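Local coordinates for cytoplasmic Protein STM1381 (Salmonella enterica subsp. enterica serovar Typhimurium, PDB 3SOZ) that is of unknown function but belongs to a family of putative glutamine amidotransferases, related by sequence to class I glutaminase domains, at residues Gly157-Asn162 against Phe173-Pro178; Asp36-Cys41 against Glu233-Phe238; Pro177-Tyr182 against Ala195-Asp200. All coordinates share one frame; numbering follows the deposited sequence.

Interaction 1 of 3, residues Gly157-Asn162 against Phe173-Pro178; sequences GCKAVN and FSEWPP
The indole of Trp-176 is sandwiched: Ala-160 CB sits over one face and Phe-173 CE1 over the opposite face, both displaced toward the rim. The methyl makes a CH-pi contact, with Ala-160 CB 3.6 Å from the centroid of the five-membered ring of Trp-176. At the edge, Trp-176 NE1 donates a hydrogen bond to Asn-162 OD1 (3.0 Å, N-H...O angle 157°). The amide stands steeply to the indole, its plane turned by 78°, and the donor lies above the carbonyl plane. With CG anti to the carbonyl carbon (chi1 -71°), Asn-162 brings its amide against Phe-173 as well, OD1 lying 3.3 Å from Phe-173 CE1. One amide thus meets both aromatic rings while giving the indole N-H its acceptor.

On the outer side, Lys-159 runs its chain past the carbonyl of Trp-176 and brings NZ to 4.0 Å from Glu-175 OE2, a long salt bridge. Farther along, Pro-178 CA makes a C-H...O contact of 3.3 Å with Cys-158 O, an oxygen that also takes the backbone N-H of Leu-179. Trp-232 and Phe-238 extend the aromatic cluster around Trp-176. This is a worked example of an irregular antiparallel strand pair, in which prolines interrupt the backbone ladder and an aromatic side chain joins the strands on the buried face.

Interaction 2 of 3, residues Asp36-Cys41 against Glu233-Phe238; sequences DYLLSC and EHYATF
Two helices packed side by side on one face of a central parallel beta-sheet meet where Tyr-37 touches Tyr-235, as in the three-layer alpha/beta/alpha fold of class I glutamine amidotransferase domains. Helix 36-42 follows the strands and hairpin of the N-terminal part, whereas helix 235-246 is the last of the chain, so the contact closes nearly the whole fold on itself. Both tyrosines extend from their helices with CG anti to the backbone N (chi1 -170° for Tyr-37), and their side chains slide past each other in opposite directions. The rings are close to parallel, 21° between planes, yet so far displaced that they barely overlap: the centroids are 5.4 Å apart, and it is the CD2-CE2 sides that meet.

Cys-41 fills the corner between the rings and the neighbouring helix. Its sulfur lies over one face of Tyr-37, toward the rim, but at the edge of Tyr-235, where SG is 5.2 Å from the ring centroid in a sulfur-aromatic contact. The same SG packs against Ala-236 CB at 3.6 Å, the small methyl letting the backbones come close, with Cys-41 CA and Ala-236 CA 5.5 Å apart. Deeper in, Leu-38, which packs on Phe-8 of strand 5-10, sets its CB 3.8 Å from Tyr-235 OH, the hydroxyl being hydrogen-bonded to the backbone oxygen of Cys-220.

Interaction 3 of 3, residues Pro177-Tyr182 against Ala195-Asp200; sequences PPLLGY and AEINGD
A tight beta-hairpin with a type I' turn, Ile-197 to Asp-200, covers one face of the Tyr-182 ring with Ile-197 and binds its hydroxyl through Asn-198 and Asp-200. The turn joins strands 192-197 and 200-208, with Asn-198 and Gly-199 as its two central residues, both at positive phi. It is closed by a reciprocal pair of backbone bonds, Ile-197 N to Asp-200 O (2.8 Å) and Asp-200 N to Ile-197 O. Tyr-182 comes from strand 175-187, which, like strand 192-197, pairs with strand 157-162; it lies just past a corner in the chain at Leu-180, whose side chain packs on Met-94 of the second subunit.

Polar bonds gather on the phenol oxygen. Tyr-182 OH donates to Asp-200 OD2 at 2.8 Å, using the anti lone pair of the carboxylate oxygen, which lies at the ring edge and in its plane. The same hydroxyl accepts from Asn-198 ND2 at 3.1 Å, a fairly straight bond (161° at the hydrogen) running almost in the plane of the amide. Acting as both donor and acceptor, the hydroxyl is held by a central residue of the turn and by its last residue, which fixes the position of the far end of the ring.

An apolar contact covers one face of the ring, and the packing continues beyond it. Tyr-182 places CG between its backbone N and carbonyl carbon (chi1 61°), and the ring then lies against Ile-197. A CH-pi contact follows, with Ile-197 CG2 over the centre of one face, 3.7 Å from the Tyr-182 centroid and 11° off the ring normal. Val-152 and Leu-154 of strand 151-154 add to the surroundings of the tyrosine. The other branch of the isoleucine crosses Leu-179 at about a right angle and ends with Ile-197 CD1 3.9 Å from Leu-179 CD1.

Interactions 1 and 3 are neighbours in one mixed sheet, their centres about 7 Å apart. They share Pro-177 and Pro-178 on strand 175-187, and strand 157-162 bonds onward to strand 192-197, Val-161 O probably accepting from Glu-196 N at 2.8 Å. Interaction 2 lies about 17 Å from the centre of interaction 1 and 18 Å from that of interaction 3, between helices packed on the sheet. It nevertheless touches interaction 1, where Trp-176 and Phe-173 meet Phe-238, and Phe-173 also meets His-234; through these contacts the C-terminal helix links the antiparallel extension to the alpha/beta core. Along the chain both sheet contacts are nested within the loop closed by interaction 2.

Interaction 1 of 3, residues Gly157-Asn162 against Phe173-Pro178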
# COMPACT_ATOMS: atom_id res chain seq x y z
N GLY A 157 -6.88 -24.26 2.44
CA GLY A 157 -7.19 -24.43 3.84
C GLY A 157 -6.02 -25.10 4.49
O GLY A 157 -5.29 -25.82 3.85
N CYS A 158 -5.85 -24.88 5.77
CA CYS A 158 -4.75 -25.50 6.43
C CYS A 158 -5.18 -25.70 7.86
O CYS A 158 -5.86 -24.84 8.41
CB CYS A 158 -3.56 -24.57 6.33
SG CYS A 158 -2.15 -25.03 7.30
N LYS A 159 -4.82 -26.86 8.42
CA LYS A 159 -5.12 -27.18 9.83
C LYS A 159 -4.01 -26.73 10.77
O LYS A 159 -2.82 -27.02 10.56
CB LYS A 159 -5.38 -28.66 10.04
CG LYS A 159 -6.56 -29.19 9.22
CD LYS A 159 -7.12 -30.53 9.76
CE LYS A 159 -7.83 -31.31 8.67
NZ LYS A 159 -7.38 -32.74 8.68
N ALA A 160 -4.42 -26.02 11.81
CA ALA A 160 -3.52 -25.53 12.83
C ALA A 160 -3.19 -26.68 13.75
O ALA A 160 -4.04 -27.56 14.00
CB ALA A 160 -4.17 -24.45 13.61
N VAL A 161 -1.96 -26.69 14.25
CA VAL A 161 -1.61 -27.61 15.33
C VAL A 161 -1.24 -26.87 16.62
O VAL A 161 -0.43 -25.93 16.59
CB VAL A 161 -0.49 -28.62 14.93
CG1 VAL A 161 -0.95 -29.54 13.79
CG2 VAL A 161 0.84 -27.88 14.59
N ASN A 162 -1.87 -27.28 17.72
CA ASN A 162 -1.44 -26.98 19.10
C ASN A 162 0.06 -27.16 19.38
O ASN A 162 0.79 -27.85 18.70
CB ASN A 162 -2.22 -27.83 20.08
CG ASN A 162 -3.66 -27.42 20.19
OD1 ASN A 162 -4.02 -26.31 19.85
ND2 ASN A 162 -4.50 -28.33 20.68
N PHE A 173 -9.20 -30.05 22.80
CA PHE A 173 -9.06 -30.48 21.39
C PHE A 173 -7.59 -30.63 21.03
O PHE A 173 -6.71 -30.06 21.71
CB PHE A 173 -9.71 -29.47 20.43
CG PHE A 173 -9.11 -28.09 20.51
CD1 PHE A 173 -7.89 -27.80 19.89
CD2 PHE A 173 -9.75 -27.08 21.22
CE1 PHE A 173 -7.31 -26.55 19.98
CE2 PHE A 173 -9.18 -25.82 21.30
CZ PHE A 173 -7.96 -25.56 20.68
N SER A 174 -7.33 -31.36 19.95
CA SER A 174 -5.94 -31.48 19.43
C SER A 174 -5.83 -31.17 17.95
O SER A 174 -4.79 -30.66 17.49
CB SER A 174 -5.34 -32.87 19.73
OG SER A 174 -5.96 -33.89 18.96
N GLU A 175 -6.89 -31.50 17.22
CA GLU A 175 -7.00 -31.25 15.78
C GLU A 175 -7.93 -30.04 15.48
O GLU A 175 -9.06 -29.93 16.00
CB GLU A 175 -7.45 -32.53 15.06
CG GLU A 175 -8.33 -32.34 13.79
CD GLU A 175 -8.12 -33.43 12.72
OE1 GLU A 175 -6.95 -33.89 12.54
OE2 GLU A 175 -9.13 -33.80 12.06
N TRP A 176 -7.41 -29.13 14.67
CA TRP A 176 -8.12 -27.90 14.29
C TRP A 176 -8.89 -28.03 12.98
O TRP A 176 -8.49 -28.78 12.08
CB TRP A 176 -7.10 -26.78 14.12
CG TRP A 176 -6.64 -26.14 15.39
CD1 TRP A 176 -5.61 -26.55 16.21
CD2 TRP A 176 -7.13 -24.92 15.96
NE1 TRP A 176 -5.45 -25.67 17.25
CE2 TRP A 176 -6.37 -24.66 17.13
CE3 TRP A 176 -8.14 -24.01 15.60
CZ2 TRP A 176 -6.60 -23.53 17.94
CZ3 TRP A 176 -8.38 -22.89 16.42
CH2 TRP A 176 -7.61 -22.67 17.57
N PRO A 177 -10.02 -27.30 12.85
CA PRO A 177 -10.65 -27.26 11.51
C PRO A 177 -9.81 -26.37 10.59
O PRO A 177 -9.00 -25.55 11.09
CB PRO A 177 -12.02 -26.67 11.77
CG PRO A 177 -12.01 -26.22 13.25
CD PRO A 177 -10.65 -26.35 13.79
N PRO A 178 -9.96 -26.53 9.26
CA PRO A 178 -9.09 -25.70 8.41
C PRO A 178 -9.53 -24.22 8.41
O PRO A 178 -10.71 -23.91 8.48
CB PRO A 178 -9.27 -26.33 7.03
CG PRO A 178 -10.66 -26.87 7.08
CD PRO A 178 -10.84 -27.40 8.45

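Interaction 2 of 3, residues Asp36-Cys41 against Glu233-Phe238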
# COMPACT_ATOMS: atom_id res chain seq x y z
N ASP A 36 -21.79 -11.71 14.35
CA ASP A 36 -23.09 -12.03 14.99
C ASP A 36 -23.09 -13.39 15.64
O ASP A 36 -23.48 -13.51 16.80
CB ASP A 36 -24.24 -11.92 13.99
CG ASP A 36 -24.34 -10.53 13.39
OD1 ASP A 36 -23.35 -10.09 12.74
OD2 ASP A 36 -25.40 -9.88 13.59
N TYR A 37 -22.62 -14.40 14.90
CA TYR A 37 -22.49 -15.73 15.46
C TYR A 37 -21.65 -15.71 16.72
O TYR A 37 -22.13 -16.06 17.79
CB TYR A 37 -21.94 -16.73 14.44
CG TYR A 37 -22.03 -18.14 14.95
CD1 TYR A 37 -23.28 -18.72 15.24
CD2 TYR A 37 -20.87 -18.90 15.20
CE1 TYR A 37 -23.36 -20.03 15.76
CE2 TYR A 37 -20.94 -20.19 15.70
CZ TYR A 37 -22.18 -20.75 15.98
OH TYR A 37 -22.23 -22.04 16.47
N LEU A 38 -20.40 -15.25 16.60
CA LEU A 38 -19.47 -15.13 17.74
C LEU A 38 -20.01 -14.37 18.96
O LEU A 38 -19.69 -14.69 20.10
CB LEU A 38 -18.17 -14.50 17.26
CG LEU A 38 -17.15 -14.22 18.35
CD1 LEU A 38 -16.75 -15.53 19.01
CD2 LEU A 38 -15.94 -13.48 17.83
N LEU A 39 -20.80 -13.34 18.72
CA LEU A 39 -21.43 -12.63 19.81
C LEU A 39 -22.52 -13.44 20.49
O LEU A 39 -22.53 -13.57 21.72
CB LEU A 39 -21.96 -11.29 19.34
CG LEU A 39 -21.17 -10.05 19.71
CD1 LEU A 39 -19.65 -10.22 19.65
CD2 LEU A 39 -21.64 -8.97 18.78
N SER A 40 -23.43 -14.01 19.70
CA SER A 40 -24.43 -14.92 20.25
C SER A 40 -23.76 -16.03 21.06
O SER A 40 -24.33 -16.51 22.03
CB SER A 40 -25.33 -15.52 19.16
OG SER A 40 -24.80 -16.75 18.65
N CYS A 41 -22.54 -16.42 20.65
CA CYS A 41 -21.72 -17.45 21.32
C CYS A 41 -21.10 -17.03 22.65
O CYS A 41 -20.96 -17.83 23.57
CB CYS A 41 -20.59 -17.89 20.40
SG CYS A 41 -20.92 -19.34 19.41
N GLU A 233 -17.14 -28.14 17.03
CA GLU A 233 -17.80 -28.39 18.32
C GLU A 233 -17.21 -27.43 19.35
O GLU A 233 -17.93 -26.83 20.15
CB GLU A 233 -17.64 -29.85 18.76
CG GLU A 233 -18.68 -30.27 19.85
CD GLU A 233 -18.05 -31.07 21.03
OE1 GLU A 233 -18.54 -30.92 22.19
OE2 GLU A 233 -17.06 -31.83 20.78
N HIS A 234 -15.89 -27.26 19.26
CA HIS A 234 -15.11 -26.49 20.21
C HIS A 234 -15.12 -24.97 19.98
O HIS A 234 -14.47 -24.23 20.72
CB HIS A 234 -13.68 -27.04 20.24
CG HIS A 234 -13.61 -28.49 20.64
ND1 HIS A 234 -13.94 -28.94 21.90
CD2 HIS A 234 -13.26 -29.59 19.93
CE1 HIS A 234 -13.79 -30.25 21.95
NE2 HIS A 234 -13.37 -30.67 20.77
N TYR A 235 -15.90 -24.52 19.00
CA TYR A 235 -15.88 -23.12 18.59
C TYR A 235 -16.23 -22.17 19.74
O TYR A 235 -15.38 -21.37 20.13
CB TYR A 235 -16.76 -22.89 17.34
CG TYR A 235 -16.77 -21.46 16.80
CD1 TYR A 235 -15.68 -20.95 16.09
CD2 TYR A 235 -17.87 -20.62 17.00
CE1 TYR A 235 -15.68 -19.64 15.60
CE2 TYR A 235 -17.88 -19.30 16.53
CZ TYR A 235 -16.79 -18.82 15.82
OH TYR A 235 -16.81 -17.53 15.35
N ALA A 236 -17.44 -22.27 20.28
CA ALA A 236 -17.91 -21.37 21.35
C ALA A 236 -17.01 -21.37 22.61
O ALA A 236 -16.47 -20.35 23.04
CB ALA A 236 -19.36 -21.68 21.71
N THR A 237 -16.81 -22.56 23.17
CA THR A 237 -15.94 -22.73 24.31
C THR A 237 -14.55 -22.16 24.02
O THR A 237 -13.88 -21.62 24.92
CB THR A 237 -15.84 -24.23 24.68
OG1 THR A 237 -17.14 -24.70 25.05
CG2 THR A 237 -14.86 -24.46 25.84
N PHE A 238 -14.10 -22.28 22.79
CA PHE A 238 -12.76 -21.83 22.52
C PHE A 238 -12.63 -20.33 22.79
O PHE A 238 -11.61 -19.89 23.31
CB PHE A 238 -12.34 -22.15 21.10
CG PHE A 238 -11.18 -21.34 20.64
CD1 PHE A 238 -9.89 -21.71 20.98
CD2 PHE A 238 -11.39 -20.20 19.86
CE1 PHE A 238 -8.80 -20.96 20.56
CE2 PHE A 238 -10.30 -19.44 19.44
CZ PHE A 238 -9.01 -19.82 19.77

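Interaction 3 of 3, residues Pro177-Tyr182 against Ala195-Asp200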
# COMPACT_ATOMS: atom_id res chain seq x y z
N PRO A 177 -10.02 -27.30 12.85
CA PRO A 177 -10.65 -27.26 11.51
C PRO A 177 -9.81 -26.37 10.59
O PRO A 177 -9.00 -25.55 11.09
CB PRO A 177 -12.02 -26.67 11.77
CG PRO A 177 -12.01 -26.22 13.25
CD PRO A 177 -10.65 -26.35 13.79
N PRO A 178 -9.96 -26.53 9.26
CA PRO A 178 -9.09 -25.70 8.41
C PRO A 178 -9.53 -24.22 8.41
O PRO A 178 -10.71 -23.91 8.48
CB PRO A 178 -9.27 -26.33 7.03
CG PRO A 178 -10.66 -26.87 7.08
CD PRO A 178 -10.84 -27.40 8.45
N LEU A 179 -8.56 -23.32 8.34
CA LEU A 179 -8.85 -21.89 8.15
C LEU A 179 -8.34 -21.54 6.76
O LEU A 179 -7.40 -22.18 6.29
CB LEU A 179 -8.16 -21.06 9.24
CG LEU A 179 -8.62 -21.32 10.69
CD1 LEU A 179 -7.58 -20.83 11.64
CD2 LEU A 179 -9.94 -20.69 11.03
N LEU A 180 -8.93 -20.52 6.12
CA LEU A 180 -8.57 -20.11 4.76
C LEU A 180 -7.53 -18.98 4.63
O LEU A 180 -7.16 -18.58 3.50
CB LEU A 180 -9.81 -19.81 3.96
CG LEU A 180 -10.83 -20.94 3.88
CD1 LEU A 180 -11.92 -20.58 2.90
CD2 LEU A 180 -10.12 -22.15 3.40
N GLY A 181 -7.05 -18.47 5.76
CA GLY A 181 -5.93 -17.56 5.74
C GLY A 181 -5.67 -17.00 7.13
O GLY A 181 -6.43 -17.29 8.06
N TYR A 182 -4.60 -16.23 7.28
CA TYR A 182 -4.29 -15.62 8.56
C TYR A 182 -3.31 -14.48 8.31
O TYR A 182 -2.71 -14.36 7.24
CB TYR A 182 -3.66 -16.65 9.55
CG TYR A 182 -2.34 -17.25 9.04
CD1 TYR A 182 -2.35 -18.31 8.17
CD2 TYR A 182 -1.13 -16.71 9.38
CE1 TYR A 182 -1.20 -18.85 7.68
CE2 TYR A 182 0.05 -17.25 8.86
CZ TYR A 182 -0.03 -18.32 7.99
OH TYR A 182 1.09 -18.90 7.44
N ALA A 195 -0.60 -22.31 19.67
CA ALA A 195 -1.12 -22.96 18.45
C ALA A 195 -0.41 -22.36 17.29
O ALA A 195 -0.01 -21.23 17.35
CB ALA A 195 -2.58 -22.72 18.28
N GLU A 196 -0.25 -23.13 16.22
CA GLU A 196 0.42 -22.63 15.02
C GLU A 196 -0.28 -23.07 13.74
O GLU A 196 -0.98 -24.07 13.70
CB GLU A 196 1.88 -23.05 15.00
CG GLU A 196 2.73 -22.27 15.95
CD GLU A 196 4.23 -22.52 15.74
OE1 GLU A 196 4.65 -23.70 15.72
OE2 GLU A 196 4.99 -21.52 15.59
N ILE A 197 -0.09 -22.30 12.68
CA ILE A 197 -0.73 -22.59 11.40
C ILE A 197 0.35 -22.41 10.37
O ILE A 197 1.22 -21.56 10.56
CB ILE A 197 -1.98 -21.68 11.17
CG1 ILE A 197 -2.76 -22.09 9.92
CG2 ILE A 197 -1.61 -20.19 11.26
CD1 ILE A 197 -4.13 -21.57 9.90
N ASN A 198 0.37 -23.28 9.35
CA ASN A 198 1.33 -23.20 8.24
C ASN A 198 2.70 -22.75 8.73
O ASN A 198 3.38 -21.97 8.08
CB ASN A 198 0.77 -22.26 7.17
CG ASN A 198 1.58 -22.24 5.89
OD1 ASN A 198 1.91 -23.27 5.33
ND2 ASN A 198 1.87 -21.04 5.39
N GLY A 199 3.09 -23.24 9.92
CA GLY A 199 4.42 -22.98 10.50
C GLY A 199 4.63 -21.55 10.95
O GLY A 199 5.77 -21.05 10.90
N ASP A 200 3.54 -20.89 11.38
CA ASP A 200 3.56 -19.50 11.84
C ASP A 200 2.64 -19.43 13.05
O ASP A 200 1.76 -20.28 13.19
CB ASP A 200 2.99 -18.57 10.77
CG ASP A 200 3.97 -18.27 9.67
OD1 ASP A 200 5.18 -18.15 9.98
OD2 ASP A 200 3.53 -18.13 8.48